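Local coordinates for acylneuraminate lyase (Mycoplasma synoviae, PDB 4N4P), which is a lyase-type enzyme of the dihydrodipicolinate synthetase family and folds as a TIM barrel, four chains making the assembly, at residues A[12-17]-A[31-36]; A[67-72]-A[101-106]; A[96-101]-A[132-137]. All blocks are in the same frame, centred on the assembly; numbering follows the deposited sequence.

Contact 1: residues A[12-17]-A[31-36]; sequences PAMVTP and EVVNFL
The backbone bond from Leu36 N to Val32 O, 3.0 Å long, holds Val32 and Leu36 one turn apart on helix 26-39, and both side chains meet Met14. Across the contact itself the meeting is wholly apolar. Met14 is the centre of it. Its CG is anti to the backbone N (chi1 -163°), which sends the chain out toward the helix. Met14 CG lies 3.5 Å from Val32 CG1, tighter than usual for two carbons, and 3.7 Å from Leu36 CD1. Met14 SD rests 3.8 Å from Val33 CG2, and the bend at chi3 (81°) turns CE onward to Val69.

The two prolines extend the contact to either side of Met14 in sequence. Pro12 CG lies 3.9 Å from Leu36 CD1, and the two side chains run past each other in opposite directions. Pro17 CG meets the other branch of Val32, CG2, at 3.7 Å. Val15 O is buried here without a polar partner in the model.

This is the loop leaving strand 9-12 packed on the helix that follows. Backbone hydrogen bonds of Pro12 and Met14 with Tyr46 join it to strand 44-47 and close the barrel. Ile45 of that strand touches Met14, Val33 and Leu36, while Met261 of helix 253-263 touches Val15 and Val32.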
loop_
_atom_site.group_PDB
_atom_site.type_symbol
_atom_site.label_atom_id
_atom_site.label_comp_id
_atom_site.label_asym_id
_atom_site.label_seq_id
_atom_site.Cartn_x
_atom_site.Cartn_y
_atom_site.Cartn_z
ATOM N N PRO A 12 -14.107 -27.689 0.524
ATOM C CA PRO A 12 -13.566 -27.142 1.769
ATOM C C PRO A 12 -12.049 -27.324 1.816
ATOM O O PRO A 12 -11.502 -28.381 1.407
ATOM C CB PRO A 12 -14.221 -28.009 2.864
ATOM C CG PRO A 12 -14.672 -29.284 2.116
ATOM C CD PRO A 12 -15.079 -28.775 0.776
ATOM N N ALA A 13 -11.372 -26.291 2.289
ATOM C CA ALA A 13 -9.952 -26.384 2.609
ATOM C C ALA A 13 -9.851 -27.014 3.995
ATOM O O ALA A 13 -10.011 -26.348 5.030
ATOM C CB ALA A 13 -9.301 -25.009 2.571
ATOM N N MET A 14 -9.640 -28.317 3.998
ATOM C CA MET A 14 -9.802 -29.137 5.196
ATOM C C MET A 14 -8.870 -28.725 6.319
ATOM O O MET A 14 -7.709 -28.503 6.080
ATOM C CB MET A 14 -9.506 -30.600 4.862
ATOM C CG MET A 14 -10.057 -31.549 5.930
ATOM S SD MET A 14 -9.557 -33.232 5.592
ATOM C CE MET A 14 -7.898 -33.256 6.237
ATOM N N VAL A 15 -9.411 -28.641 7.530
ATOM C CA VAL A 15 -8.598 -28.460 8.731
ATOM C C VAL A 15 -7.840 -29.761 9.026
ATOM O O VAL A 15 -8.313 -30.852 8.695
ATOM C CB VAL A 15 -9.462 -28.024 9.943
ATOM C CG1 VAL A 15 -10.074 -26.654 9.655
ATOM C CG2 VAL A 15 -10.573 -29.064 10.259
ATOM N N THR A 16 -6.683 -29.635 9.658
ATOM C CA THR A 16 -5.911 -30.809 10.091
ATOM C C THR A 16 -6.041 -31.037 11.615
ATOM O O THR A 16 -5.548 -30.237 12.389
ATOM C CB THR A 16 -4.409 -30.697 9.661
ATOM O OG1 THR A 16 -4.329 -30.429 8.251
ATOM C CG2 THR A 16 -3.668 -32.016 9.958
ATOM N N PRO A 17 -6.710 -32.129 12.047
ATOM C CA PRO A 17 -6.857 -32.333 13.486
ATOM C C PRO A 17 -5.553 -32.576 14.236
ATOM O O PRO A 17 -4.739 -33.408 13.836
ATOM C CB PRO A 17 -7.767 -33.565 13.566
ATOM C CG PRO A 17 -8.600 -33.428 12.336
ATOM C CD PRO A 17 -7.545 -33.088 11.306
ATOM N N GLU A 31 -12.441 -38.761 10.674
ATOM C CA GLU A 31 -13.761 -38.239 11.060
ATOM C C GLU A 31 -14.074 -36.928 10.335
ATOM O O GLU A 31 -15.207 -36.700 9.951
ATOM C CB GLU A 31 -13.866 -38.006 12.568
ATOM C CG GLU A 31 -13.831 -39.289 13.408
ATOM C CD GLU A 31 -14.242 -39.037 14.850
ATOM O OE1 GLU A 31 -15.059 -38.114 15.117
ATOM O OE2 GLU A 31 -13.751 -39.783 15.726
ATOM N N VAL A 32 -13.084 -36.060 10.184
ATOM C CA VAL A 32 -13.314 -34.811 9.450
ATOM C C VAL A 32 -13.688 -35.118 7.996
ATOM O O VAL A 32 -14.586 -34.503 7.451
ATOM C CB VAL A 32 -12.092 -33.882 9.517
ATOM C CG1 VAL A 32 -12.144 -32.788 8.438
ATOM C CG2 VAL A 32 -11.991 -33.283 10.936
ATOM N N VAL A 33 -12.968 -36.044 7.363
ATOM C CA VAL A 33 -13.292 -36.420 5.970
ATOM C C VAL A 33 -14.739 -36.913 5.872
ATOM O O VAL A 33 -15.514 -36.440 5.026
ATOM C CB VAL A 33 -12.274 -37.444 5.374
ATOM C CG1 VAL A 33 -12.744 -37.970 3.965
ATOM C CG2 VAL A 33 -10.892 -36.820 5.253
ATOM N N ASN A 34 -15.138 -37.848 6.747
ATOM C CA ASN A 34 -16.519 -38.322 6.722
ATOM C C ASN A 34 -17.534 -37.211 6.930
ATOM O O ASN A 34 -18.581 -37.208 6.296
ATOM C CB ASN A 34 -16.755 -39.435 7.758
ATOM C CG ASN A 34 -15.972 -40.718 7.464
ATOM O OD1 ASN A 34 -15.485 -40.965 6.356
ATOM N ND2 ASN A 34 -15.878 -41.571 8.488
ATOM N N PHE A 35 -17.250 -36.283 7.845
ATOM C CA PHE A 35 -18.144 -35.160 8.104
ATOM C C PHE A 35 -18.322 -34.331 6.816
ATOM O O PHE A 35 -19.452 -33.996 6.419
ATOM C CB PHE A 35 -17.564 -34.301 9.246
ATOM C CG PHE A 35 -18.348 -33.053 9.541
ATOM C CD1 PHE A 35 -19.584 -33.119 10.170
ATOM C CD2 PHE A 35 -17.814 -31.794 9.210
ATOM C CE1 PHE A 35 -20.296 -31.946 10.470
ATOM C CE2 PHE A 35 -18.504 -30.638 9.500
ATOM C CZ PHE A 35 -19.746 -30.708 10.136
ATOM N N LEU A 36 -17.217 -34.065 6.134
ATOM C CA LEU A 36 -17.258 -33.254 4.906
ATOM C C LEU A 36 -18.039 -33.960 3.797
ATOM O O LEU A 36 -18.892 -33.362 3.126
ATOM C CB LEU A 36 -15.839 -32.919 4.436
ATOM C CG LEU A 36 -15.046 -32.053 5.431
ATOM C CD1 LEU A 36 -13.637 -31.753 4.910
ATOM C CD2 LEU A 36 -15.841 -30.757 5.685
#

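Contact 2: residues A[67-72]-A[101-106]; sequences KLVAEA and LKYDAI
Leu101 meets helix 59-73 at Lys67 and Ala70, one turn apart. Its CG is anti to the carbonyl carbon (chi1 -68°), and the chain then runs out across the helix. Leu101 CD1 comes within 3.8 Å of Lys67 N, against the backbone. Leu101 CD1 is also 4.0 Å from Lys67 CG, and the two side chains cross at nearly a right angle. At its root, Leu101 CB lies 4.1 Å from Ala70 CB. The small alanine lets the two backbones come close, with the CA atoms of Ala70 and Leu101 6.5 Å apart.

Lys102 has positive phi (69°) and ends helix 88-100 in a Schellman motif. This turn brings the chain round to Tyr103.

Tyr103 reaches back to the helix with its ring. Ala70 CB stands obliquely to that ring, 4.0 Å from Tyr103 CE1, while Leu101 CB lies at the ring edge, in its plane. Ala70 thus packs against both Leu101 and Tyr103. Further out, the Tyr103 side chain crosses that of Val69 at about a right angle, with Tyr103 OH 3.5 Å from Val69 CB. The hydroxyl is also hydrogen-bonded to Met66 O, which fixes the end of the ring beside the helix.

Beyond Asp104 the chain enters strand 105-108 of the barrel. The contact therefore joins two neighbouring outer helices, 59-73 and 88-100, through the turn after the second. Leu79 and Ala81 of strand 78-82 touch the Tyr103 ring from the sheet, and Ala98 of helix 88-100 also packs on it.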
loop_
_atom_site.group_PDB
_atom_site.type_symbol
_atom_site.label_atom_id
_atom_site.label_comp_id
_atom_site.label_asym_id
_atom_site.label_seq_id
_atom_site.Cartn_x
_atom_site.Cartn_y
_atom_site.Cartn_z
ATOM N N LYS A 67 -2.314 -39.885 3.188
ATOM C CA LYS A 67 -2.738 -41.297 3.212
ATOM C C LYS A 67 -4.082 -41.468 3.879
ATOM O O LYS A 67 -4.965 -42.145 3.348
ATOM C CB LYS A 67 -1.688 -42.171 3.923
ATOM C CG LYS A 67 -0.422 -42.239 3.171
ATOM C CD LYS A 67 0.757 -42.604 4.053
ATOM C CE LYS A 67 1.983 -42.828 3.210
ATOM N NZ LYS A 67 1.719 -43.888 2.178
ATOM N N LEU A 68 -4.248 -40.837 5.036
ATOM C CA LEU A 68 -5.453 -40.997 5.832
ATOM C C LEU A 68 -6.664 -40.438 5.112
ATOM O O LEU A 68 -7.749 -41.013 5.192
ATOM C CB LEU A 68 -5.303 -40.321 7.191
ATOM C CG LEU A 68 -4.293 -40.885 8.191
ATOM C CD1 LEU A 68 -4.110 -39.886 9.338
ATOM C CD2 LEU A 68 -4.686 -42.274 8.717
ATOM N N VAL A 69 -6.471 -39.329 4.399
ATOM C CA VAL A 69 -7.580 -38.725 3.664
ATOM C C VAL A 69 -8.022 -39.614 2.502
ATOM O O VAL A 69 -9.230 -39.856 2.299
ATOM C CB VAL A 69 -7.229 -37.299 3.151
ATOM C CG1 VAL A 69 -8.246 -36.824 2.124
ATOM C CG2 VAL A 69 -7.181 -36.317 4.337
ATOM N N ALA A 70 -7.045 -40.102 1.746
ATOM C CA ALA A 70 -7.347 -40.953 0.595
ATOM C C ALA A 70 -8.057 -42.230 1.046
ATOM O O ALA A 70 -9.024 -42.654 0.409
ATOM C CB ALA A 70 -6.105 -41.272 -0.170
ATOM N N GLU A 71 -7.594 -42.806 2.157
ATOM C CA GLU A 71 -8.260 -43.952 2.801
ATOM C C GLU A 71 -9.693 -43.683 3.214
ATOM O O GLU A 71 -10.611 -44.397 2.800
ATOM C CB GLU A 71 -7.435 -44.449 4.001
ATOM C CG GLU A 71 -6.109 -45.052 3.564
ATOM C CD GLU A 71 -5.234 -45.507 4.726
ATOM O OE1 GLU A 71 -5.663 -45.398 5.905
ATOM O OE2 GLU A 71 -4.110 -45.977 4.440
ATOM N N ALA A 72 -9.894 -42.644 4.022
ATOM C CA ALA A 72 -11.221 -42.257 4.479
ATOM C C ALA A 72 -12.166 -41.892 3.345
ATOM O O ALA A 72 -13.357 -42.215 3.394
ATOM C CB ALA A 72 -11.117 -41.080 5.462
ATOM N N LEU A 101 -1.506 -42.182 -4.496
ATOM C CA LEU A 101 -2.736 -42.286 -3.735
ATOM C C LEU A 101 -3.982 -41.905 -4.538
ATOM O O LEU A 101 -5.086 -41.920 -3.990
ATOM C CB LEU A 101 -2.664 -41.439 -2.451
ATOM C CG LEU A 101 -1.676 -41.948 -1.400
ATOM C CD1 LEU A 101 -1.461 -40.838 -0.385
ATOM C CD2 LEU A 101 -2.185 -43.220 -0.736
ATOM N N LYS A 102 -3.771 -41.581 -5.815
ATOM C CA LYS A 102 -4.835 -41.304 -6.794
ATOM C C LYS A 102 -5.571 -40.005 -6.495
ATOM O O LYS A 102 -6.788 -39.908 -6.699
ATOM C CB LYS A 102 -5.844 -42.470 -6.895
ATOM C CG LYS A 102 -5.229 -43.867 -6.990
ATOM C CD LYS A 102 -4.877 -44.215 -8.402
ATOM C CE LYS A 102 -5.119 -45.703 -8.655
ATOM N NZ LYS A 102 -5.528 -45.932 -10.078
ATOM N N TYR A 103 -4.832 -39.007 -6.020
ATOM C CA TYR A 103 -5.390 -37.650 -5.885
ATOM C C TYR A 103 -5.745 -37.123 -7.271
ATOM O O TYR A 103 -5.083 -37.448 -8.258
ATOM C CB TYR A 103 -4.381 -36.701 -5.183
ATOM C CG TYR A 103 -4.499 -36.801 -3.683
ATOM C CD1 TYR A 103 -3.992 -37.920 -2.990
ATOM C CD2 TYR A 103 -5.186 -35.824 -2.958
ATOM C CE1 TYR A 103 -4.150 -38.045 -1.594
ATOM C CE2 TYR A 103 -5.351 -35.921 -1.594
ATOM C CZ TYR A 103 -4.838 -37.052 -0.903
ATOM O OH TYR A 103 -5.028 -37.160 0.453
ATOM N N ASP A 104 -6.784 -36.293 -7.343
ATOM C CA ASP A 104 -7.257 -35.789 -8.635
ATOM C C ASP A 104 -6.406 -34.634 -9.148
ATOM O O ASP A 104 -6.265 -34.408 -10.369
ATOM C CB ASP A 104 -8.724 -35.405 -8.493
ATOM C CG ASP A 104 -9.582 -36.589 -8.194
ATOM O OD1 ASP A 104 -9.771 -37.436 -9.115
ATOM O OD2 ASP A 104 -10.062 -36.706 -7.056
ATOM N N ALA A 105 -5.832 -33.887 -8.208
ATOM C CA ALA A 105 -4.896 -32.827 -8.546
ATOM C C ALA A 105 -4.021 -32.509 -7.334
ATOM O O ALA A 105 -4.324 -32.895 -6.197
ATOM C CB ALA A 105 -5.621 -31.536 -8.998
ATOM N N ILE A 106 -2.977 -31.749 -7.596
ATOM C CA ILE A 106 -2.164 -31.164 -6.545
ATOM C C ILE A 106 -2.140 -29.673 -6.780
ATOM O O ILE A 106 -2.515 -29.194 -7.863
ATOM C CB ILE A 106 -0.700 -31.716 -6.525
ATOM C CG1 ILE A 106 -0.055 -31.575 -7.917
ATOM C CG2 ILE A 106 -0.666 -33.163 -6.015
ATOM C CD1 ILE A 106 1.412 -31.977 -7.992
#

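Contact 3: residues A[96-101]-A[132-137]; sequences KLAKEL and ADIPML
Lys99 NZ donates a 2.8 Å hydrogen bond to Asp133 O. The bond ties helix 88-100 of the TIM barrel to the loop that leads into strand 136-139. The ammonium approaches the carbonyl at a C=O...N angle of 136°, tilted 21° from the carbonyl plane. Water 1 adds a second link: it accepts from Lys99 NZ at 3.0 Å and from Asp133 N at 3.0 Å. Lysine and water together thus engage both the N and the O of Asp133.

Beside this polar edge, Ala132 CB packs 4.0 Å from Lys96 CA, close against the helix backbone. It also touches Lys99 CB. Deeper in, Ile134 packs between helix and sheet. Its CG1 is anti to the backbone N (chi1 -178°), and this extended chain brings Ile134 CD1 to 3.8 Å from Ala98 CB.

The lysine gets there by being bent at chi2 and chi4, which curls the chain over the loop. Tyr103 and Ile106 also touch Ile134. The Asp133 carboxylate points elsewhere, its OD1 in a salt bridge with Lys161. Just before the loop, Ala131 O is hydrogen-bonded by Lys96 NZ.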
loop_
_atom_site.group_PDB
_atom_site.type_symbol
_atom_site.label_atom_id
_atom_site.label_comp_id
_atom_site.label_asym_id
_atom_site.label_seq_id
_atom_site.Cartn_x
_atom_site.Cartn_y
_atom_site.Cartn_z
ATOM N N LYS A 96 4.646 -37.160 -5.931
ATOM C CA LYS A 96 4.651 -38.601 -6.245
ATOM C C LYS A 96 3.693 -39.382 -5.381
ATOM O O LYS A 96 2.996 -40.284 -5.871
ATOM C CB LYS A 96 6.071 -39.192 -6.095
ATOM C CG LYS A 96 7.042 -38.680 -7.111
ATOM C CD LYS A 96 8.450 -39.257 -6.868
ATOM C CE LYS A 96 9.553 -38.445 -7.553
ATOM N NZ LYS A 96 9.589 -38.565 -9.048
ATOM N N LEU A 97 3.638 -39.048 -4.087
ATOM C CA LEU A 97 2.690 -39.697 -3.187
ATOM C C LEU A 97 1.237 -39.402 -3.572
ATOM O O LEU A 97 0.408 -40.308 -3.547
ATOM C CB LEU A 97 2.930 -39.294 -1.716
ATOM C CG LEU A 97 2.052 -39.978 -0.664
ATOM C CD1 LEU A 97 2.194 -41.507 -0.677
ATOM C CD2 LEU A 97 2.319 -39.426 0.753
ATOM N N ALA A 98 0.932 -38.137 -3.889
ATOM C CA ALA A 98 -0.406 -37.757 -4.327
ATOM C C ALA A 98 -0.839 -38.619 -5.516
ATOM O O ALA A 98 -1.971 -39.065 -5.593
ATOM C CB ALA A 98 -0.450 -36.275 -4.713
ATOM N N LYS A 99 0.088 -38.853 -6.432
ATOM C CA LYS A 99 -0.245 -39.629 -7.626
ATOM C C LYS A 99 -0.482 -41.104 -7.260
ATOM O O LYS A 99 -1.449 -41.731 -7.717
ATOM C CB LYS A 99 0.879 -39.497 -8.645
ATOM C CG LYS A 99 0.742 -40.451 -9.863
ATOM C CD LYS A 99 -0.515 -40.180 -10.653
ATOM C CE LYS A 99 -0.570 -41.060 -11.936
ATOM N NZ LYS A 99 0.471 -40.633 -12.929
ATOM N N GLU A 100 0.424 -41.650 -6.463
ATOM C CA GLU A 100 0.294 -43.010 -5.914
ATOM C C GLU A 100 -1.057 -43.211 -5.222
ATOM O O GLU A 100 -1.695 -44.281 -5.336
ATOM C CB GLU A 100 1.466 -43.301 -4.950
ATOM C CG GLU A 100 1.387 -44.658 -4.245
ATOM C CD GLU A 100 2.418 -44.835 -3.135
ATOM O OE1 GLU A 100 3.630 -44.790 -3.427
ATOM O OE2 GLU A 100 2.019 -45.040 -1.962
ATOM N N LEU A 101 -1.506 -42.182 -4.496
ATOM C CA LEU A 101 -2.736 -42.286 -3.735
ATOM C C LEU A 101 -3.982 -41.905 -4.538
ATOM O O LEU A 101 -5.086 -41.920 -3.990
ATOM C CB LEU A 101 -2.664 -41.439 -2.451
ATOM C CG LEU A 101 -1.676 -41.948 -1.400
ATOM C CD1 LEU A 101 -1.461 -40.838 -0.385
ATOM C CD2 LEU A 101 -2.185 -43.220 -0.736
ATOM N N ALA A 132 5.922 -36.057 -11.155
ATOM C CA ALA A 132 4.801 -36.979 -11.327
ATOM C C ALA A 132 3.822 -36.390 -12.308
ATOM O O ALA A 132 3.699 -35.167 -12.423
ATOM C CB ALA A 132 4.086 -37.242 -9.997
ATOM N N ASP A 133 3.141 -37.279 -13.016
ATOM C CA ASP A 133 2.109 -36.895 -13.958
ATOM C C ASP A 133 0.768 -36.857 -13.248
ATOM O O ASP A 133 0.047 -37.856 -13.132
ATOM C CB ASP A 133 2.122 -37.843 -15.161
ATOM C CG ASP A 133 3.348 -37.626 -16.052
ATOM O OD1 ASP A 133 4.015 -36.554 -15.965
ATOM O OD2 ASP A 133 3.654 -38.543 -16.848
ATOM N N ILE A 134 0.466 -35.674 -12.729
ATOM C CA ILE A 134 -0.746 -35.433 -11.972
ATOM C C ILE A 134 -1.065 -33.948 -12.205
ATOM O O ILE A 134 -0.164 -33.125 -12.295
ATOM C CB ILE A 134 -0.579 -35.807 -10.459
ATOM C CG1 ILE A 134 -1.900 -35.586 -9.691
ATOM C CG2 ILE A 134 0.619 -35.034 -9.846
ATOM C CD1 ILE A 134 -1.915 -36.143 -8.225
ATOM N N PRO A 135 -2.350 -33.606 -12.376
ATOM C CA PRO A 135 -2.641 -32.206 -12.699
ATOM C C PRO A 135 -2.248 -31.274 -11.566
ATOM O O PRO A 135 -2.437 -31.626 -10.408
ATOM C CB PRO A 135 -4.158 -32.218 -12.869
ATOM C CG PRO A 135 -4.437 -33.576 -13.419
ATOM C CD PRO A 135 -3.536 -34.459 -12.566
ATOM N N MET A 136 -1.694 -30.116 -11.922
ATOM C CA MET A 136 -1.277 -29.101 -10.959
ATOM C C MET A 136 -2.126 -27.832 -11.076
ATOM O O MET A 136 -2.408 -27.333 -12.194
ATOM C CB MET A 136 0.219 -28.773 -11.172
ATOM C CG MET A 136 0.692 -27.452 -10.617
ATOM S SD MET A 136 0.734 -27.502 -8.794
ATOM C CE MET A 136 2.220 -28.463 -8.534
ATOM N N LEU A 137 -2.535 -27.307 -9.914
ATOM C CA LEU A 137 -3.121 -25.978 -9.818
ATOM C C LEU A 137 -2.097 -25.057 -9.183
ATOM O O LEU A 137 -1.714 -25.279 -8.032
ATOM C CB LEU A 137 -4.393 -26.016 -8.934
ATOM C CG LEU A 137 -5.520 -26.801 -9.607
ATOM C CD1 LEU A 137 -6.604 -27.197 -8.538
ATOM C CD2 LEU A 137 -6.077 -25.995 -10.776
HETATM O O HOH W 1 3.426 -40.281 -12.654
#

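The three contacts follow one another round the outer layer of the barrel. Contact 1 closes along the chain before contact 2 opens, whereas contacts 2 and 3 cross, sharing Leu101. The centres of contacts 1 and 2 are about 13 Å apart, and they touch where Met14 and Val33 pack on Val69. Contacts 2 and 3 are nearer, with centres about 10 Å apart. They meet in the sheet, where strands 105-108 and 136-139 are neighbours and Ile106 probably bonds to Pro135 and Leu137. Contacts 1 and 3, centres about 21 Å apart, do not touch. Each of helices 26-39, 59-73 and 88-100 thus packs on chain that leads out of or into a strand, consistent with a TIM barrel's beta-alpha repeat.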